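Local coordinates for PhiRv1 phage protein (Mycobacterium tuberculosis, PDB 6LG3), which probably acts as a mycobacterial toxin (EST12) that activates a RACK1-NLRP3-gasdermin D pyroptosis and interleukin-1 beta immune pathway, at residues Met10-Val18 / Ala51-Val61. Sequence-based numbering, arbitrary orientation.
Sequences MHELAVQVV and AYLEAGGNVLV
A helix laid across one face of an antiparallel beta hairpin brings M10, A14 and V17 against L53, L60 and V61, and a classic beta bulge lies at the middle of the interface. L60 and V61 both pair with L53, whose carbonyl O accepts from L60 N and V61 N; the bulge coincides with both L60 and V61 directing their side chains at helix 10-18, where regular strand neighbours would alternate. The helix axis passes strand 58-61 at 7.6 Å, crossing it at 103°, and the near approach falls at A14, whose small side chain admits V61. V61 CG2 presses on A14 CA at 3.4 Å, tighter than usual for two carbons. V61 CG1, anti to the backbone N (chi1 180°), lies 3.9 Å from L13 CB. On the neighbouring strand, L53 straddles the A14 methyl with both branches, its CD2 being 3.7 Å from A14 CB. M10 folds back at chi2 and chi3 (both -70°), which carries its CE over the strand backbone, 3.5 Å from L53 N, with V61 CG1 at 3.7 Å. Farther along the helix, V17 CG2 rests 3.7 Å from L60 O, and V18 CG2 meets L60 CD1. L68 of helix 65-73 and L44 of strand 42-46 also pack on M10, whereas L33 of helix 26-39 touches L60, placing the interface in the core of a small alpha+beta fold. The side chains that meet are all apolar, some lying against backbone groups, so cohesion probably comes from close fit and exclusion of water, while L53 N and O, L60 N, and V61 N and O are paired inside the hairpin.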
# COMPACT_ATOMS: atom_id res chain seq x y z
N MET A 10 4.00 0.94 2.62
CA MET A 10 3.13 0.75 1.47
C MET A 10 1.67 1.06 1.81
O MET A 10 0.95 1.64 1.00
CB MET A 10 3.26 -0.69 0.94
CG MET A 10 4.63 -1.00 0.29
SD MET A 10 4.87 -0.15 -1.29
CE MET A 10 3.71 -1.00 -2.38
N HIS A 11 1.24 0.72 3.02
CA HIS A 11 -0.13 1.05 3.42
C HIS A 11 -0.33 2.56 3.53
O HIS A 11 -1.37 3.08 3.10
CB HIS A 11 -0.47 0.37 4.75
CG HIS A 11 -1.92 0.41 5.09
ND1 HIS A 11 -2.82 -0.55 4.67
CD2 HIS A 11 -2.64 1.30 5.81
CE1 HIS A 11 -4.03 -0.25 5.12
NE2 HIS A 11 -3.94 0.86 5.82
N GLU A 12 0.66 3.28 4.07
CA GLU A 12 0.54 4.73 4.16
C GLU A 12 0.46 5.36 2.77
O GLU A 12 -0.37 6.25 2.53
CB GLU A 12 1.70 5.31 4.97
CG GLU A 12 1.73 4.78 6.41
CD GLU A 12 2.96 5.24 7.19
OE1 GLU A 12 3.25 4.65 8.25
OE2 GLU A 12 3.64 6.20 6.74
N LEU A 13 1.30 4.89 1.84
CA LEU A 13 1.22 5.36 0.46
C LEU A 13 -0.14 5.06 -0.16
O LEU A 13 -0.66 5.85 -0.96
CB LEU A 13 2.33 4.73 -0.37
CG LEU A 13 3.78 5.00 0.04
CD1 LEU A 13 4.71 4.22 -0.88
CD2 LEU A 13 4.07 6.48 -0.05
N ALA A 14 -0.73 3.90 0.17
CA ALA A 14 -2.04 3.57 -0.39
C ALA A 14 -3.12 4.50 0.16
O ALA A 14 -3.99 4.96 -0.59
CB ALA A 14 -2.40 2.12 -0.10
N VAL A 15 -3.07 4.80 1.46
CA VAL A 15 -4.00 5.78 2.03
C VAL A 15 -3.88 7.11 1.31
O VAL A 15 -4.89 7.75 0.98
CB VAL A 15 -3.76 5.92 3.55
CG1 VAL A 15 -4.59 7.06 4.13
CG2 VAL A 15 -4.06 4.62 4.26
N GLN A 16 -2.64 7.55 1.03
CA GLN A 16 -2.45 8.79 0.28
C GLN A 16 -3.07 8.71 -1.11
O GLN A 16 -3.67 9.68 -1.59
CB GLN A 16 -0.96 9.13 0.16
CG GLN A 16 -0.29 9.47 1.47
CD GLN A 16 1.19 9.78 1.30
OE1 GLN A 16 2.03 9.28 2.04
NE2 GLN A 16 1.50 10.62 0.31
N VAL A 17 -2.91 7.57 -1.79
CA VAL A 17 -3.47 7.42 -3.13
C VAL A 17 -4.99 7.50 -3.08
O VAL A 17 -5.62 8.18 -3.90
CB VAL A 17 -3.01 6.09 -3.76
CG1 VAL A 17 -3.80 5.81 -5.05
CG2 VAL A 17 -1.51 6.13 -4.05
N VAL A 18 -5.60 6.81 -2.11
CA VAL A 18 -7.06 6.81 -2.03
C VAL A 18 -7.57 8.21 -1.74
O VAL A 18 -8.56 8.66 -2.34
CB VAL A 18 -7.54 5.80 -0.98
CG1 VAL A 18 -9.07 5.86 -0.84
CG2 VAL A 18 -7.11 4.38 -1.35
N ALA A 51 7.81 -3.07 -5.34
CA ALA A 51 6.75 -3.53 -4.46
C ALA A 51 5.42 -2.98 -4.96
O ALA A 51 5.37 -1.90 -5.57
CB ALA A 51 7.00 -3.07 -3.02
N TYR A 52 4.34 -3.73 -4.72
CA TYR A 52 3.01 -3.36 -5.18
C TYR A 52 2.00 -3.61 -4.07
O TYR A 52 2.09 -4.60 -3.34
CB TYR A 52 2.58 -4.16 -6.41
CG TYR A 52 3.65 -4.36 -7.44
CD1 TYR A 52 4.61 -5.35 -7.29
CD2 TYR A 52 3.70 -3.58 -8.59
CE1 TYR A 52 5.59 -5.54 -8.22
CE2 TYR A 52 4.67 -3.77 -9.54
CZ TYR A 52 5.62 -4.76 -9.35
OH TYR A 52 6.62 -4.97 -10.28
N LEU A 53 1.03 -2.69 -3.98
CA LEU A 53 -0.15 -2.86 -3.14
C LEU A 53 -1.35 -2.81 -4.06
O LEU A 53 -1.58 -1.79 -4.74
CB LEU A 53 -0.24 -1.78 -2.04
CG LEU A 53 -1.37 -1.93 -1.01
CD1 LEU A 53 -0.97 -1.29 0.31
CD2 LEU A 53 -2.66 -1.30 -1.51
N GLU A 54 -2.08 -3.92 -4.10
CA GLU A 54 -3.28 -4.12 -4.90
C GLU A 54 -4.51 -4.17 -4.01
O GLU A 54 -4.49 -4.80 -2.94
CB GLU A 54 -3.26 -5.44 -5.66
CG GLU A 54 -2.23 -5.66 -6.69
CD GLU A 54 -2.47 -6.99 -7.40
OE1 GLU A 54 -3.50 -7.64 -7.10
OE2 GLU A 54 -1.65 -7.38 -8.25
N ALA A 55 -5.59 -3.55 -4.48
CA ALA A 55 -6.89 -3.60 -3.81
C ALA A 55 -7.92 -4.01 -4.85
O ALA A 55 -8.08 -3.32 -5.86
CB ALA A 55 -7.24 -2.25 -3.18
N GLY A 56 -8.60 -5.12 -4.60
CA GLY A 56 -9.62 -5.56 -5.54
C GLY A 56 -9.11 -5.77 -6.95
O GLY A 56 -9.77 -5.39 -7.92
N GLY A 57 -7.90 -6.34 -7.08
CA GLY A 57 -7.33 -6.65 -8.38
C GLY A 57 -6.68 -5.49 -9.10
O GLY A 57 -6.15 -5.69 -10.20
N ASN A 58 -6.70 -4.28 -8.53
CA ASN A 58 -6.08 -3.11 -9.14
C ASN A 58 -4.90 -2.65 -8.30
O ASN A 58 -4.99 -2.61 -7.07
CB ASN A 58 -7.08 -1.97 -9.29
CG ASN A 58 -8.42 -2.43 -9.80
OD1 ASN A 58 -8.48 -3.18 -10.78
ND2 ASN A 58 -9.49 -2.01 -9.15
N VAL A 59 -3.81 -2.30 -8.98
CA VAL A 59 -2.62 -1.81 -8.28
C VAL A 59 -2.87 -0.38 -7.82
O VAL A 59 -3.04 0.53 -8.64
CB VAL A 59 -1.38 -1.89 -9.18
CG1 VAL A 59 -0.18 -1.28 -8.44
CG2 VAL A 59 -1.10 -3.33 -9.58
N LEU A 60 -2.88 -0.18 -6.51
CA LEU A 60 -2.98 1.16 -5.95
C LEU A 60 -1.61 1.82 -5.84
O LEU A 60 -1.49 3.03 -6.06
CB LEU A 60 -3.63 1.13 -4.57
CG LEU A 60 -5.16 1.02 -4.48
CD1 LEU A 60 -5.57 1.01 -3.02
CD2 LEU A 60 -5.84 2.14 -5.22
N VAL A 61 -0.58 1.05 -5.48
CA VAL A 61 0.74 1.62 -5.21
C VAL A 61 1.80 0.73 -5.84
O VAL A 61 1.75 -0.49 -5.72
CB VAL A 61 1.03 1.73 -3.69
CG1 VAL A 61 2.43 2.33 -3.43
CG2 VAL A 61 -0.04 2.54 -2.99